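Local atomic coordinates of elongation factor G (Thermus thermophilus, PDB entry 2DY1), a protein that binds GTP with magnesium and probably acts as a GTPase in the elongation phase of protein synthesis. Residues G139-Y142 and Y143-L146; Y181-N185 and G186-E190; A191-P195 and E196-R200; L252-G255 and E256-I259. All blocks are in the same frame, centred on the assembly; numbering follows the deposited sequence.

Contact 1 of 4, residues G139-Y142 and Y143-L146; sequences GGDY and YALL
An N-cap joins the carboxylate of D141 to the backbone of Y143 and A144 where a loop turns into helix 142-153. D141 OD1 lies 3.1 Å from Y143 N and 3.3 Å from A144 N. Both bonds are weak, the first because it is bent, the second because it is long. Aspartate suits the position because its short side chain can fold back on the first turn: with CG anti to the backbone N (chi1 -180°), OD1 reaches amides that have no earlier turn to bond to. OD2 meanwhile rests against A144 CB at 3.3 Å. In the P-loop GTPase domain this helix follows the TKLD sequence, a form of the NKxD guanine-recognition motif, whose K135 and D137 bind GTP. Helical bonding starts directly behind the cap, L145 N to D141 O at 3.0 Å and L146 N to Y142 O at 2.9 Å. One turn apart, Y142 and L146 meet through CE2 and CD1 at 3.8 Å, the leucine branch slanting across that side of the ring. Y142 packs inward on V133 and V250 of the central sheet, which suits a large aromatic, while its OH is satisfied by the carbonyl of D160.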
loop_
_atom_site.group_PDB
_atom_site.type_symbol
_atom_site.label_atom_id
_atom_site.label_comp_id
_atom_site.label_asym_id
_atom_site.label_seq_id
_atom_site.Cartn_x
_atom_site.Cartn_y
_atom_site.Cartn_z
ATOM N N GLY A 139 5.402 -31.421 3.902
ATOM C CA GLY A 139 6.723 -32.041 4.060
ATOM C C GLY A 139 7.983 -31.372 4.613
ATOM O O GLY A 139 9.054 -32.002 4.642
ATOM N N GLY A 140 7.866 -30.135 5.074
ATOM C CA GLY A 140 9.012 -29.390 5.579
ATOM C C GLY A 140 9.676 -29.798 6.883
ATOM O O GLY A 140 9.264 -30.740 7.542
ATOM N N ASP A 141 10.724 -29.061 7.242
ATOM C CA ASP A 141 11.500 -29.325 8.454
ATOM C C ASP A 141 11.202 -28.239 9.490
ATOM O O ASP A 141 11.785 -27.147 9.465
ATOM C CB ASP A 141 13.002 -29.338 8.130
ATOM C CG ASP A 141 13.860 -29.615 9.359
ATOM O OD1 ASP A 141 13.293 -29.724 10.461
ATOM O OD2 ASP A 141 15.100 -29.726 9.234
ATOM N N TYR A 142 10.312 -28.564 10.411
ATOM C CA TYR A 142 9.895 -27.614 11.430
ATOM C C TYR A 142 11.026 -27.124 12.321
ATOM O O TYR A 142 11.066 -25.958 12.692
ATOM C CB TYR A 142 8.816 -28.245 12.300
ATOM C CG TYR A 142 8.124 -27.283 13.227
ATOM C CD1 TYR A 142 7.120 -26.439 12.749
ATOM C CD2 TYR A 142 8.444 -27.239 14.576
ATOM C CE1 TYR A 142 6.443 -25.576 13.607
ATOM C CE2 TYR A 142 7.767 -26.364 15.444
ATOM C CZ TYR A 142 6.774 -25.550 14.944
ATOM O OH TYR A 142 6.075 -24.727 15.804
ATOM N N TYR A 143 11.953 -28.009 12.664
ATOM C CA TYR A 143 13.040 -27.618 13.536
ATOM C C TYR A 143 13.997 -26.641 12.878
ATOM O O TYR A 143 14.453 -25.704 13.526
ATOM C CB TYR A 143 13.743 -28.868 14.059
ATOM C CG TYR A 143 12.792 -29.679 14.905
ATOM C CD1 TYR A 143 11.970 -30.659 14.338
ATOM C CD2 TYR A 143 12.631 -29.381 16.254
ATOM C CE1 TYR A 143 11.000 -31.319 15.104
ATOM C CE2 TYR A 143 11.673 -30.026 17.028
ATOM C CZ TYR A 143 10.862 -30.993 16.446
ATOM O OH TYR A 143 9.923 -31.629 17.223
ATOM N N ALA A 144 14.278 -26.836 11.591
ATOM C CA ALA A 144 15.145 -25.916 10.875
ATOM C C ALA A 144 14.396 -24.585 10.738
ATOM O O ALA A 144 15.006 -23.520 10.782
ATOM C CB ALA A 144 15.500 -26.478 9.495
ATOM N N LEU A 145 13.074 -24.654 10.568
ATOM C CA LEU A 145 12.271 -23.438 10.449
ATOM C C LEU A 145 12.361 -22.641 11.743
ATOM O O LEU A 145 12.541 -21.434 11.698
ATOM C CB LEU A 145 10.811 -23.782 10.137
ATOM C CG LEU A 145 9.871 -22.568 10.135
ATOM C CD1 LEU A 145 10.284 -21.560 9.069
ATOM C CD2 LEU A 145 8.453 -23.044 9.883
ATOM N N LEU A 146 12.268 -23.304 12.894
ATOM C CA LEU A 146 12.396 -22.570 14.159
ATOM C C LEU A 146 13.750 -21.848 14.229
ATOM O O LEU A 146 13.827 -20.704 14.685
ATOM C CB LEU A 146 12.257 -23.508 15.356
ATOM C CG LEU A 146 10.879 -24.112 15.625
ATOM C CD1 LEU A 146 10.929 -24.945 16.911
ATOM C CD2 LEU A 146 9.861 -22.978 15.777
#

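Contact 2 of 4, residues Y181-N185 and G186-E190; sequences YRYEN and GEERE
R182 and R189 face each other as a hydrogen-bonded pair in an antiparallel beta hairpin, strand 179-184 returning as strand 187-191, an edge strand of the GTP-binding domain's central sheet. The strands are joined by a type I' turn from E184 to E187. Its two inner residues, N185 and G186, both have positive phi, which asparagine tolerates unusually well and glycine readily; a CB on G186 would clash with N185 O. This turn suits the twist of the strands, whose directions differ by 147°.

Backbone hydrogen bonds form the ladder. R182 N reaches R189 O at 2.8 Å and R189 N returns to R182 O at 3.0 Å, both nearly along the C=O axis. At the turn, E184 N bonds to E187 O at 3.0 Å, whereas E187 N comes to E184 O from above the carbonyl plane. Three CA-H...O contacts fill in between, among them Y183 CA to E187 O.

Charges gather on the face carrying R182 and E184, two residues apart on one strand. R182 NH1 forms a salt bridge with E184 OE1 at 3.0 Å; OE1 lies in the guanidinium plane, whereas NH1 meets the carboxylate from above its plane. E165 holds the arginine's NE.

Apolar contacts mark the other face, where aromatic rings lie beside the aliphatic parts of glutamates. Y181 CB touches E188 CG at 3.8 Å. A chi1 of 164° swings E188 CG opposite its own N, and the chain runs alongside Y183. Cross-strand pairing itself sets E188 CB over the Y183 ring, a CH-pi contact 3.9 Å from the centroid.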
loop_
_atom_site.group_PDB
_atom_site.type_symbol
_atom_site.label_atom_id
_atom_site.label_comp_id
_atom_site.label_asym_id
_atom_site.label_seq_id
_atom_site.Cartn_x
_atom_site.Cartn_y
_atom_site.Cartn_z
ATOM N N TYR A 181 -1.352 -34.288 21.275
ATOM C CA TYR A 181 -2.702 -34.460 20.762
ATOM C C TYR A 181 -2.658 -34.820 19.295
ATOM O O TYR A 181 -1.950 -34.176 18.525
ATOM C CB TYR A 181 -3.487 -33.155 20.919
ATOM C CG TYR A 181 -3.482 -32.646 22.339
ATOM C CD1 TYR A 181 -2.445 -31.845 22.806
ATOM C CD2 TYR A 181 -4.460 -33.061 23.244
ATOM C CE1 TYR A 181 -2.373 -31.470 24.153
ATOM C CE2 TYR A 181 -4.398 -32.700 24.592
ATOM C CZ TYR A 181 -3.358 -31.906 25.037
ATOM O OH TYR A 181 -3.317 -31.550 26.367
ATOM N N ARG A 182 -3.421 -35.832 18.908
ATOM C CA ARG A 182 -3.458 -36.226 17.507
ATOM C C ARG A 182 -4.831 -35.901 16.947
ATOM O O ARG A 182 -5.820 -35.857 17.682
ATOM C CB ARG A 182 -3.159 -37.724 17.351
ATOM C CG ARG A 182 -4.260 -38.644 17.809
ATOM C CD ARG A 182 -3.845 -40.123 17.679
ATOM N NE ARG A 182 -3.384 -40.512 16.346
ATOM C CZ ARG A 182 -4.176 -40.832 15.323
ATOM N NH1 ARG A 182 -5.501 -40.816 15.456
ATOM N NH2 ARG A 182 -3.638 -41.171 14.163
ATOM N N TYR A 183 -4.884 -35.675 15.643
ATOM C CA TYR A 183 -6.126 -35.344 14.973
ATOM C C TYR A 183 -6.506 -36.339 13.898
ATOM O O TYR A 183 -5.658 -36.848 13.172
ATOM C CB TYR A 183 -6.014 -33.959 14.317
ATOM C CG TYR A 183 -5.906 -32.846 15.303
ATOM C CD1 TYR A 183 -4.723 -32.620 16.011
ATOM C CD2 TYR A 183 -7.007 -32.031 15.569
ATOM C CE1 TYR A 183 -4.644 -31.607 16.961
ATOM C CE2 TYR A 183 -6.933 -31.028 16.511
ATOM C CZ TYR A 183 -5.758 -30.817 17.199
ATOM O OH TYR A 183 -5.687 -29.799 18.111
ATOM N N GLU A 184 -7.799 -36.609 13.809
ATOM C CA GLU A 184 -8.314 -37.462 12.762
ATOM C C GLU A 184 -9.625 -36.784 12.429
ATOM O O GLU A 184 -10.499 -36.649 13.284
ATOM C CB GLU A 184 -8.493 -38.907 13.238
ATOM C CG GLU A 184 -7.168 -39.667 13.236
ATOM C CD GLU A 184 -7.315 -41.150 12.934
ATOM O OE1 GLU A 184 -7.787 -41.901 13.812
ATOM O OE2 GLU A 184 -6.959 -41.564 11.810
ATOM N N ASN A 185 -9.708 -36.279 11.202
ATOM C CA ASN A 185 -10.895 -35.570 10.736
ATOM C C ASN A 185 -11.217 -34.333 11.575
ATOM O O ASN A 185 -12.373 -34.088 11.913
ATOM C CB ASN A 185 -12.092 -36.519 10.723
ATOM C CG ASN A 185 -11.811 -37.779 9.945
ATOM O OD1 ASN A 185 -11.364 -37.722 8.798
ATOM N ND2 ASN A 185 -12.067 -38.928 10.560
ATOM N N GLY A 186 -10.186 -33.559 11.911
ATOM C CA GLY A 186 -10.377 -32.346 12.682
ATOM C C GLY A 186 -10.712 -32.541 14.145
ATOM O O GLY A 186 -10.867 -31.563 14.889
ATOM N N GLU A 187 -10.837 -33.803 14.557
ATOM C CA GLU A 187 -11.155 -34.129 15.939
ATOM C C GLU A 187 -9.886 -34.522 16.675
ATOM O O GLU A 187 -9.107 -35.352 16.204
ATOM C CB GLU A 187 -12.169 -35.271 16.005
ATOM C CG GLU A 187 -13.531 -34.936 15.399
ATOM C CD GLU A 187 -14.106 -33.624 15.915
ATOM O OE1 GLU A 187 -14.064 -33.394 17.141
ATOM O OE2 GLU A 187 -14.611 -32.827 15.097
ATOM N N GLU A 188 -9.714 -33.923 17.842
ATOM C CA GLU A 188 -8.548 -34.121 18.674
ATOM C C GLU A 188 -8.687 -35.145 19.808
ATOM O O GLU A 188 -9.727 -35.219 20.453
ATOM C CB GLU A 188 -8.202 -32.750 19.252
ATOM C CG GLU A 188 -7.275 -32.705 20.419
ATOM C CD GLU A 188 -7.403 -31.377 21.147
ATOM O OE1 GLU A 188 -8.348 -31.234 21.954
ATOM O OE2 GLU A 188 -6.582 -30.466 20.898
ATOM N N ARG A 189 -7.651 -35.954 20.017
ATOM C CA ARG A 189 -7.610 -36.891 21.150
ATOM C C ARG A 189 -6.195 -36.834 21.680
ATOM O O ARG A 189 -5.250 -36.678 20.903
ATOM C CB ARG A 189 -7.841 -38.323 20.757
ATOM C CG ARG A 189 -9.232 -38.727 20.177
ATOM C CD ARG A 189 -10.402 -38.795 21.207
ATOM N NE ARG A 189 -10.245 -39.726 22.354
ATOM C CZ ARG A 189 -10.697 -40.979 22.478
ATOM N NH1 ARG A 189 -10.508 -41.651 23.610
ATOM N NH2 ARG A 189 -11.270 -41.561 21.437
ATOM N N GLU A 190 -6.042 -36.924 22.996
ATOM C CA GLU A 190 -4.717 -36.876 23.599
ATOM C C GLU A 190 -3.934 -38.111 23.160
ATOM O O GLU A 190 -4.490 -39.188 22.963
ATOM C CB GLU A 190 -4.792 -36.842 25.135
ATOM C CG GLU A 190 -3.433 -36.497 25.758
ATOM C CD GLU A 190 -3.469 -36.265 27.264
ATOM O OE1 GLU A 190 -4.570 -36.165 27.855
ATOM O OE2 GLU A 190 -2.375 -36.168 27.859
#

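Contact 3 of 4, residues A191-P195 and E196-R200; sequences AEVPP and EERER
R198 reaches back along the chain to hold the carbonyl of V193, bracing the turn that leads into helix 198-213. Its CG is anti to its own carbonyl carbon (chi1 -67°), and an extended chain from CG to NE brings the guanidinium in side-on: NE at 2.9 Å and NH2 at 2.8 Å both donate to V193 O, which lies in the guanidinium plane. NH2 comes in the carbonyl plane, NE from above it. This double grip fixes the rotation of the flat group. On the way, R198 CG brushes V193 CG1 at 3.7 Å, and E192 OE1 makes a long salt bridge to NH2.

The prolines stiffen the approach and, lacking N-H groups, bring no donors needing partners, while their carbonyls serve the turn. P194 O accepts from E197 N at 2.8 Å, and P195 O receives R198 N at 3.3 Å as well as a water that also takes the N-H of E199.

In E197 a chi1 of -62° lays CG beside P194 CB at 3.7 Å, and the bend at chi2 (-87°) then turns the carboxylate toward R200, whose NH1 forms a salt bridge with the syn lone pair of OE2 at 2.8 Å. An alanine at E197 is likely to leave R200 NH1 without its charged mate and the P194 ring without its neighbouring methylene.

Residues 191-200 link the edge strand 187-191 to helix 198-213. A191 and P194 lie on L163 of strand 156-165, and R200 makes a cation-pi contact with Y143 of helix 142-153.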
loop_
_atom_site.group_PDB
_atom_site.type_symbol
_atom_site.label_atom_id
_atom_site.label_comp_id
_atom_site.label_asym_id
_atom_site.label_seq_id
_atom_site.Cartn_x
_atom_site.Cartn_y
_atom_site.Cartn_z
ATOM N N ALA A 191 -2.636 -37.925 23.007
ATOM C CA ALA A 191 -1.739 -38.982 22.590
ATOM C C ALA A 191 -0.527 -38.912 23.497
ATOM O O ALA A 191 -0.342 -37.941 24.247
ATOM C CB ALA A 191 -1.325 -38.774 21.125
ATOM N N GLU A 192 0.315 -39.940 23.446
ATOM C CA GLU A 192 1.514 -39.935 24.266
ATOM C C GLU A 192 2.624 -39.224 23.517
ATOM O O GLU A 192 2.655 -39.260 22.283
ATOM C CB GLU A 192 1.980 -41.374 24.530
ATOM C CG GLU A 192 0.996 -42.201 25.286
ATOM C CD GLU A 192 1.142 -42.018 26.778
ATOM O OE1 GLU A 192 1.769 -41.022 27.205
ATOM O OE2 GLU A 192 0.623 -42.866 27.523
ATOM N N VAL A 193 3.522 -38.567 24.247
ATOM C CA VAL A 193 4.667 -37.936 23.605
ATOM C C VAL A 193 5.531 -39.144 23.252
ATOM O O VAL A 193 5.861 -39.954 24.130
ATOM C CB VAL A 193 5.466 -37.036 24.563
ATOM C CG1 VAL A 193 6.754 -36.597 23.882
ATOM C CG2 VAL A 193 4.635 -35.814 24.968
ATOM N N PRO A 194 5.886 -39.304 21.966
ATOM C CA PRO A 194 6.710 -40.453 21.585
ATOM C C PRO A 194 8.003 -40.528 22.416
ATOM O O PRO A 194 8.655 -39.514 22.645
ATOM C CB PRO A 194 6.995 -40.198 20.107
ATOM C CG PRO A 194 5.797 -39.441 19.652
ATOM C CD PRO A 194 5.563 -38.474 20.790
ATOM N N PRO A 195 8.390 -41.736 22.848
ATOM C CA PRO A 195 9.596 -41.984 23.653
ATOM C C PRO A 195 10.844 -41.340 23.034
ATOM O O PRO A 195 11.644 -40.683 23.713
ATOM C CB PRO A 195 9.688 -43.510 23.666
ATOM C CG PRO A 195 8.260 -43.933 23.583
ATOM C CD PRO A 195 7.667 -42.990 22.577
ATOM N N GLU A 196 10.998 -41.527 21.734
ATOM C CA GLU A 196 12.139 -40.979 21.015
ATOM C C GLU A 196 12.160 -39.457 20.925
ATOM O O GLU A 196 13.169 -38.881 20.531
ATOM C CB GLU A 196 12.173 -41.572 19.613
ATOM C CG GLU A 196 12.351 -43.074 19.622
ATOM C CD GLU A 196 12.008 -43.703 18.294
ATOM O OE1 GLU A 196 12.724 -43.439 17.303
ATOM O OE2 GLU A 196 11.016 -44.460 18.242
ATOM N N GLU A 197 11.056 -38.810 21.291
ATOM C CA GLU A 197 10.961 -37.355 21.221
ATOM C C GLU A 197 11.104 -36.684 22.578
ATOM O O GLU A 197 11.337 -35.479 22.651
ATOM C CB GLU A 197 9.591 -36.929 20.681
ATOM C CG GLU A 197 9.237 -37.363 19.274
ATOM C CD GLU A 197 9.716 -36.387 18.227
ATOM O OE1 GLU A 197 9.127 -36.374 17.124
ATOM O OE2 GLU A 197 10.684 -35.641 18.496
ATOM N N ARG A 198 10.959 -37.456 23.646
ATOM C CA ARG A 198 10.975 -36.865 24.973
ATOM C C ARG A 198 12.134 -35.989 25.373
ATOM O O ARG A 198 11.921 -34.931 25.962
ATOM C CB ARG A 198 10.725 -37.954 26.000
ATOM C CG ARG A 198 9.322 -38.455 25.831
ATOM C CD ARG A 198 8.976 -39.594 26.733
ATOM N NE ARG A 198 7.645 -40.052 26.362
ATOM C CZ ARG A 198 6.868 -40.804 27.123
ATOM N NH1 ARG A 198 7.284 -41.207 28.324
ATOM N NH2 ARG A 198 5.667 -41.131 26.687
ATOM N N GLU A 199 13.351 -36.400 25.052
ATOM C CA GLU A 199 14.498 -35.580 25.413
ATOM C C GLU A 199 14.462 -34.224 24.702
ATOM O O GLU A 199 14.744 -33.192 25.314
ATOM C CB GLU A 199 15.801 -36.314 25.098
ATOM C CG GLU A 199 15.916 -37.642 25.836
ATOM C CD GLU A 199 17.329 -38.184 25.865
ATOM O OE1 GLU A 199 17.986 -38.203 24.801
ATOM O OE2 GLU A 199 17.779 -38.600 26.956
ATOM N N ARG A 200 14.091 -34.216 23.425
ATOM C CA ARG A 200 14.045 -32.952 22.689
ATOM C C ARG A 200 12.913 -32.082 23.221
ATOM O O ARG A 200 13.073 -30.870 23.367
ATOM C CB ARG A 200 13.856 -33.191 21.182
ATOM C CG ARG A 200 13.864 -31.879 20.376
ATOM C CD ARG A 200 14.109 -32.093 18.880
ATOM N NE ARG A 200 13.143 -33.021 18.296
ATOM C CZ ARG A 200 13.161 -33.424 17.027
ATOM N NH1 ARG A 200 12.243 -34.280 16.591
ATOM N NH2 ARG A 200 14.092 -32.968 16.203
HETATM O O HOH W 1 13.928 -39.016 23.790
#

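Contact 4 of 4, residues L252-G255 and E256-I259; sequences LASG and EREI. With GTP (guanosine-5'-triphosphate), chain C.
S254 and E256 close together on the GTP guanosine, and the tight part of this contact is built round the serine hydroxyl. S254 OG donates to GTP O6 at 2.6 Å and accepts from R257 N at 3.0 Å in a nearly straight bond (171°), with E256 N adding a weak one. Serine fits because one small group can both give and take; a chi1 of 165°, which turns OG to the far side from its own N, sets it between base and turn. Behind it, S254 N bonds to I259 O at 3.0 Å and I259 N to S254 O at 3.1 Å. S254 is paired with two consecutive residues, E258 and I259, in a G1 beta bulge, E258 having the positive phi of its first position. By position this loop corresponds to the fifth guanine-nucleotide motif (SAK or SAL in relatives) of translational GTPases, which reads guanine O6. E256 CB sits over the face of the base, 3.5 Å from GTP C6, and a bend at chi2 (75°) carries the carboxylate to the sugar, where OE1 accepts from O2' at 2.6 Å. A glycine in its place would probably leave O2' without this acceptor and open a gap over the guanine ring. I259 packs inward on W169, and E258 lies against helix 22-32. On the solvent side the contact is looser: R257 keeps its CB 3.6 Å from S254 OG, but its long chain runs out to the surface, touching D137.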
loop_
_atom_site.group_PDB
_atom_site.type_symbol
_atom_site.label_atom_id
_atom_site.label_comp_id
_atom_site.label_asym_id
_atom_site.label_seq_id
_atom_site.Cartn_x
_atom_site.Cartn_y
_atom_site.Cartn_z
ATOM N N LEU A 252 1.613 -24.026 15.773
ATOM C CA LEU A 252 1.501 -24.859 14.588
ATOM C C LEU A 252 0.026 -25.153 14.356
ATOM O O LEU A 252 -0.653 -25.674 15.251
ATOM C CB LEU A 252 2.278 -26.164 14.851
ATOM C CG LEU A 252 2.473 -27.284 13.841
ATOM C CD1 LEU A 252 3.094 -26.781 12.544
ATOM C CD2 LEU A 252 3.395 -28.314 14.512
ATOM N N ALA A 253 -0.485 -24.832 13.163
ATOM C CA ALA A 253 -1.890 -25.115 12.866
ATOM C C ALA A 253 -2.094 -25.113 11.361
ATOM O O ALA A 253 -1.373 -24.436 10.635
ATOM C CB ALA A 253 -2.815 -24.061 13.520
ATOM N N SER A 254 -3.075 -25.886 10.905
ATOM C CA SER A 254 -3.393 -25.949 9.482
ATOM C C SER A 254 -4.909 -26.007 9.333
ATOM O O SER A 254 -5.566 -26.856 9.924
ATOM C CB SER A 254 -2.800 -27.195 8.837
ATOM O OG SER A 254 -3.399 -27.414 7.567
ATOM N N GLY A 255 -5.470 -25.087 8.550
ATOM C CA GLY A 255 -6.908 -25.138 8.357
ATOM C C GLY A 255 -7.276 -26.209 7.340
ATOM O O GLY A 255 -8.394 -26.699 7.331
ATOM N N GLU A 256 -6.301 -26.607 6.521
ATOM C CA GLU A 256 -6.535 -27.612 5.474
ATOM C C GLU A 256 -6.575 -29.008 6.091
ATOM O O GLU A 256 -7.442 -29.804 5.770
ATOM C CB GLU A 256 -5.423 -27.522 4.433
ATOM C CG GLU A 256 -5.657 -28.309 3.162
ATOM C CD GLU A 256 -6.675 -27.645 2.265
ATOM O OE1 GLU A 256 -6.626 -26.398 2.141
ATOM O OE2 GLU A 256 -7.515 -28.366 1.682
ATOM N N ARG A 257 -5.646 -29.289 7.000
ATOM C CA ARG A 257 -5.602 -30.590 7.676
ATOM C C ARG A 257 -6.444 -30.584 8.960
ATOM O O ARG A 257 -6.593 -31.616 9.611
ATOM C CB ARG A 257 -4.151 -30.942 8.051
ATOM C CG ARG A 257 -3.166 -31.005 6.908
ATOM C CD ARG A 257 -3.519 -32.138 5.971
ATOM N NE ARG A 257 -3.590 -33.398 6.696
ATOM C CZ ARG A 257 -4.167 -34.501 6.227
ATOM N NH1 ARG A 257 -4.730 -34.500 5.025
ATOM N NH2 ARG A 257 -4.189 -35.604 6.966
ATOM N N GLU A 258 -7.003 -29.423 9.310
ATOM C CA GLU A 258 -7.782 -29.246 10.528
ATOM C C GLU A 258 -7.015 -29.740 11.751
ATOM O O GLU A 258 -7.525 -30.527 12.544
ATOM C CB GLU A 258 -9.150 -29.938 10.442
ATOM C CG GLU A 258 -10.156 -29.137 9.604
ATOM C CD GLU A 258 -10.743 -27.914 10.326
ATOM O OE1 GLU A 258 -10.232 -27.492 11.415
ATOM O OE2 GLU A 258 -11.734 -27.375 9.770
ATOM N N ILE A 259 -5.782 -29.267 11.875
ATOM C CA ILE A 259 -4.929 -29.605 13.011
ATOM C C ILE A 259 -4.610 -28.337 13.806
ATOM O O ILE A 259 -4.169 -27.335 13.235
ATOM C CB ILE A 259 -3.595 -30.237 12.537
ATOM C CG1 ILE A 259 -3.852 -31.638 11.970
ATOM C CG2 ILE A 259 -2.588 -30.292 13.707
ATOM C CD1 ILE A 259 -2.598 -32.268 11.320
HETATM P PG GTP C . -3.562 -14.778 0.230
HETATM O O1G GTP C . -3.541 -14.797 -1.377
HETATM O O2G GTP C . -4.986 -14.232 0.731
HETATM O O3G GTP C . -2.433 -14.022 0.815
HETATM O O3B GTP C . -3.489 -16.348 0.585
HETATM P PB GTP C . -3.842 -16.982 2.016
HETATM O O1B GTP C . -2.701 -16.750 2.932
HETATM O O2B GTP C . -5.181 -16.518 2.452
HETATM O O3A GTP C . -3.817 -18.552 1.685
HETATM P PA GTP C . -5.116 -19.412 1.302
HETATM O O1A GTP C . -5.885 -19.697 2.533
HETATM O O2A GTP C . -5.807 -18.754 0.169
HETATM O "O5'" GTP C . -4.480 -20.800 0.802
HETATM C "C5'" GTP C . -3.830 -20.837 -0.469
HETATM C "C4'" GTP C . -3.636 -22.286 -0.911
HETATM O "O4'" GTP C . -2.966 -22.957 0.169
HETATM C "C3'" GTP C . -4.996 -22.969 -1.071
HETATM O "O3'" GTP C . -4.897 -23.977 -2.081
HETATM C "C2'" GTP C . -5.212 -23.611 0.298
HETATM O "O2'" GTP C . -6.035 -24.773 0.153
HETATM C "C1'" GTP C . -3.780 -24.067 0.577
HETATM N N9 GTP C . -3.531 -24.350 2.009
HETATM C C8 GTP C . -3.764 -23.520 3.024
HETATM N N7 GTP C . -3.294 -24.051 4.151
HETATM C C5 GTP C . -2.762 -25.233 3.856
HETATM C C6 GTP C . -2.136 -26.220 4.610
HETATM O O6 GTP C . -1.929 -26.081 5.815
HETATM N N1 GTP C . -1.700 -27.382 3.961
HETATM C C2 GTP C . -1.895 -27.529 2.582
HETATM N N2 GTP C . -1.481 -28.629 1.961
HETATM N N3 GTP C . -2.499 -26.552 1.887
HETATM C C4 GTP C . -2.923 -25.432 2.489
#

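In the fold
All four contacts belong to the GTP-binding domain and follow one another along the chain. Contact 4 alone touches the nucleotide; the side chains of Y142 and Y183 stand about 11 and 12 Å from GTP. Contact 2 backs directly onto contact 4, their centres 11 Å apart, with Y183 CD2 3.4 Å from E258 O and G186 CA 3.5 Å from E258 CB, placing the hairpin behind the guanine-binding loop. Contact 1 meets that loop's start through Y142 CE1 and L252 CD1, 3.7 Å apart. Contact 3 lies away from the nucleotide, continues the hairpin of contact 2 and reaches contact 1 where Y143 CZ and R200 CZ approach to 3.4 Å.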